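Local structure of glutamine--tRNA ligase (Saccharomyces cerevisiae, 3TL4) at residues Thr8-Gln13 against Lys36-Thr41. The protein catalyses the ATP-dependent attachment of L-glutamine to tRNA(Gln), and this chain is its appended N-terminal tRNA-binding domain. Residues are numbered along the deposited sequence; the frame is centred on the assembly and turned at random.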
ATOM      1  N   THR A   8     -11.055  21.901 -11.279  1.00 31.64           N
ATOM      2  CA  THR A   8     -12.334  21.257 -11.008  1.00 37.69           C
ATOM      3  C   THR A   8     -12.791  20.420 -12.194  1.00 45.32           C
ATOM      4  O   THR A   8     -13.245  19.283 -12.031  1.00 45.37           O
ATOM      5  CB  THR A   8     -13.436  22.291 -10.702  1.00 42.83           C
ATOM      6  OG1 THR A   8     -13.189  22.899  -9.432  1.00 48.02           O
ATOM      7  CG2 THR A   8     -14.796  21.617 -10.659  1.00 47.21           C
ATOM      8  N   GLN A   9     -12.687  20.998 -13.386  1.00 48.16           N
ATOM      9  CA  GLN A   9     -13.164  20.345 -14.598  1.00 47.00           C
ATOM     10  C   GLN A   9     -12.437  19.016 -14.847  1.00 42.84           C
ATOM     11  O   GLN A   9     -13.073  17.988 -15.067  1.00 48.47           O
ATOM     12  CB  GLN A   9     -13.016  21.283 -15.795  1.00 54.04           C
ATOM     13  CG  GLN A   9     -14.173  21.222 -16.789  1.00 68.82           C
ATOM     14  CD  GLN A   9     -14.108  22.333 -17.832  1.00 77.79           C
ATOM     15  OE1 GLN A   9     -13.599  22.136 -18.938  1.00 79.78           O
ATOM     16  NE2 GLN A   9     -14.627  23.509 -17.479  1.00 78.68           N
ATOM     17  N   LEU A  10     -11.108  19.036 -14.793  1.00 37.14           N
ATOM     18  CA  LEU A  10     -10.311  17.837 -15.066  1.00 34.78           C
ATOM     19  C   LEU A  10     -10.595  16.708 -14.080  1.00 29.79           C
ATOM     20  O   LEU A  10     -10.776  15.562 -14.476  1.00 29.24           O
ATOM     21  CB  LEU A  10      -8.822  18.172 -15.047  1.00 35.54           C
ATOM     22  CG  LEU A  10      -7.858  16.994 -15.193  1.00 36.21           C
ATOM     23  CD1 LEU A  10      -8.061  16.298 -16.532  1.00 38.45           C
ATOM     24  CD2 LEU A  10      -6.413  17.459 -15.035  1.00 26.95           C
ATOM     25  N   PHE A  11     -10.636  17.050 -12.798  1.00 32.16           N
ATOM     26  CA  PHE A  11     -10.789  16.071 -11.724  1.00 38.19           C
ATOM     27  C   PHE A  11     -12.114  15.335 -11.782  1.00 42.15           C
ATOM     28  O   PHE A  11     -12.170  14.126 -11.556  1.00 43.12           O
ATOM     29  CB  PHE A  11     -10.648  16.747 -10.357  1.00 38.33           C
ATOM     30  CG  PHE A  11      -9.284  17.330 -10.110  1.00 37.11           C
ATOM     31  CD1 PHE A  11      -8.217  17.014 -10.937  1.00 39.97           C
ATOM     32  CD2 PHE A  11      -9.066  18.190  -9.050  1.00 39.00           C
ATOM     33  CE1 PHE A  11      -6.952  17.548 -10.705  1.00 37.15           C
ATOM     34  CE2 PHE A  11      -7.806  18.727  -8.817  1.00 37.06           C
ATOM     35  CZ  PHE A  11      -6.751  18.405  -9.645  1.00 31.86           C
ATOM     36  N   SER A  12     -13.187  16.063 -12.065  1.00 42.77           N
ATOM     37  CA  SER A  12     -14.492  15.430 -12.144  1.00 45.06           C
ATOM     38  C   SER A  12     -14.634  14.672 -13.458  1.00 46.84           C
ATOM     39  O   SER A  12     -15.417  13.731 -13.553  1.00 51.52           O
ATOM     40  CB  SER A  12     -15.608  16.453 -11.982  1.00 48.52           C
ATOM     41  OG  SER A  12     -15.526  17.429 -13.000  1.00 55.00           O
ATOM     42  N   GLN A  13     -13.866  15.079 -14.465  1.00 42.77           N
ATOM     43  CA  GLN A  13     -13.853  14.374 -15.745  1.00 46.08           C
ATOM     44  C   GLN A  13     -13.167  13.019 -15.653  1.00 47.27           C
ATOM     45  O   GLN A  13     -13.560  12.077 -16.343  1.00 50.79           O
ATOM     46  CB  GLN A  13     -13.205  15.223 -16.833  1.00 51.18           C
ATOM     47  CG  GLN A  13     -14.125  16.310 -17.350  1.00 67.10           C
ATOM     48  CD  GLN A  13     -13.383  17.421 -18.059  1.00 75.84           C
ATOM     49  OE1 GLN A  13     -12.148  17.437 -18.096  1.00 77.84           O
ATOM     50  NE2 GLN A  13     -14.132  18.363 -18.626  1.00 78.22           N
ATOM     51  N   LYS A  36      -0.991  18.011 -12.886  1.00 22.95           N
ATOM     52  CA  LYS A  36       0.145  17.695 -13.753  1.00 32.44           C
ATOM     53  C   LYS A  36       0.348  16.188 -13.897  1.00 35.69           C
ATOM     54  O   LYS A  36       0.686  15.710 -14.976  1.00 42.30           O
ATOM     55  CB  LYS A  36       1.437  18.377 -13.286  1.00 40.49           C
ATOM     56  CG  LYS A  36       2.433  17.450 -12.578  1.00 52.70           C
ATOM     57  CD  LYS A  36       3.750  18.156 -12.202  1.00 61.57           C
ATOM     58  CE  LYS A  36       4.612  17.320 -11.226  1.00 64.42           C
ATOM     59  NZ  LYS A  36       5.455  16.281 -11.892  1.00 61.32           N
ATOM     60  N   LEU A  37       0.147  15.443 -12.813  1.00 31.23           N
ATOM     61  CA  LEU A  37       0.253  13.987 -12.859  1.00 28.18           C
ATOM     62  C   LEU A  37      -0.805  13.373 -13.786  1.00 25.67           C
ATOM     63  O   LEU A  37      -0.480  12.562 -14.656  1.00 29.66           O
ATOM     64  CB  LEU A  37       0.168  13.378 -11.453  1.00 25.11           C
ATOM     65  CG  LEU A  37       1.289  13.753 -10.473  1.00 21.84           C
ATOM     66  CD1 LEU A  37       0.948  13.351  -9.037  1.00 17.75           C
ATOM     67  CD2 LEU A  37       2.651  13.186 -10.895  1.00 18.40           C
ATOM     68  N   ILE A  38      -2.065  13.758 -13.606  1.00 24.08           N
ATOM     69  CA  ILE A  38      -3.123  13.321 -14.519  1.00 28.28           C
ATOM     70  C   ILE A  38      -2.846  13.665 -16.005  1.00 32.31           C
ATOM     71  O   ILE A  38      -3.205  12.906 -16.903  1.00 30.86           O
ATOM     72  CB  ILE A  38      -4.490  13.892 -14.110  1.00 33.50           C
ATOM     73  CG1 ILE A  38      -4.963  13.254 -12.804  1.00 34.70           C
ATOM     74  CG2 ILE A  38      -5.517  13.660 -15.207  1.00 33.44           C
ATOM     75  CD1 ILE A  38      -6.285  13.778 -12.311  1.00 31.62           C
ATOM     76  N   LYS A  39      -2.217  14.805 -16.261  1.00 29.66           N
ATOM     77  CA  LYS A  39      -1.985  15.249 -17.639  1.00 34.91           C
ATOM     78  C   LYS A  39      -0.860  14.495 -18.356  1.00 41.25           C
ATOM     79  O   LYS A  39      -0.749  14.574 -19.574  1.00 49.26           O
ATOM     80  CB  LYS A  39      -1.716  16.758 -17.691  1.00 35.88           C
ATOM     81  CG  LYS A  39      -2.938  17.630 -17.465  1.00 37.95           C
ATOM     82  CD  LYS A  39      -3.900  17.565 -18.641  1.00 43.56           C
ATOM     83  CE  LYS A  39      -4.888  18.734 -18.591  1.00 52.53           C
ATOM     84  NZ  LYS A  39      -5.855  18.759 -19.726  1.00 56.88           N
ATOM     85  N   GLU A  40      -0.025  13.772 -17.611  1.00 41.30           N
ATOM     86  CA  GLU A  40       1.027  12.968 -18.229  1.00 47.12           C
ATOM     87  C   GLU A  40       0.634  11.485 -18.337  1.00 44.92           C
ATOM     88  O   GLU A  40       1.478  10.590 -18.269  1.00 50.02           O
ATOM     89  CB  GLU A  40       2.394  13.177 -17.541  1.00 56.22           C
ATOM     90  CG  GLU A  40       2.455  12.939 -16.030  1.00 64.17           C
ATOM     91  CD  GLU A  40       3.812  13.338 -15.431  1.00 72.66           C
ATOM     92  OE1 GLU A  40       4.723  13.702 -16.209  1.00 77.63           O
ATOM     93  OE2 GLU A  40       3.972  13.292 -14.188  1.00 70.23           O
ATOM     94  N   THR A  41      -0.666  11.251 -18.492  1.00 43.61           N
ATOM     95  CA  THR A  41      -1.208   9.935 -18.791  1.00 37.73           C
ATOM     96  C   THR A  41      -1.915  10.070 -20.130  1.00 42.44           C
ATOM     97  O   THR A  41      -2.344  11.167 -20.498  1.00 44.59           O
ATOM     98  CB  THR A  41      -2.277   9.486 -17.763  1.00 35.54           C
ATOM     99  OG1 THR A  41      -3.352  10.428 -17.752  1.00 33.20           O
ATOM    100  CG2 THR A  41      -1.704   9.364 -16.361  1.00 32.71           C
TER
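Leu10 turns CG anti to its backbone N (chi1 175°), bringing its fork to Ile38, which sets CG2 anti to its own N while CG1 lies anti to the carbonyl carbon (chi1 -69°). The two side chains slide past one another in opposite directions. Ile38 CG2 sits against both methyls of the leucine fork, with Leu10 CD1 and Leu10 CD2 each 3.9 Å away. The other branch of Ile38, extended through CG1, carries its methyl to Phe11, where Ile38 CD1 lies 4.0 Å from Phe11 CD1 and comes at the ring obliquely. The bond from CA to CB of Phe11 heads away from helix 28-39, but its ring comes back to touch Ile38; the same ring also packs on Ser31 and Leu34 of helix 28-39 and on Phe16. At the exposed edge, Lys39 bends at chi2 (-71°) and crosses Leu10 at an angle, touching it through CE, with Lys39 CE 4.1 Å from Leu10 CD2. Replacing Leu10 by an alanine would probably open a gap beside Ile38 CG2 and leave Lys39 CE without the methyl it meets. Just beyond the contact, Thr41 OG1 donates to Ile38 O at 2.6 Å, tying Thr41 back to that carbonyl. Val14, from the loop after helix 4-13, touches Ile38, and Leu37 packs into helix 49-62. The contact therefore joins the first helix of this alpha-helical tRNA-binding domain to the C-terminal part of helix 28-39. Every contact between the two segments is carbon to carbon, made by Leu10, Phe11 and Ile38 with Lys39 CE at the edge, so the packing is van der Waals and hydrophobic, with no polar bond between them.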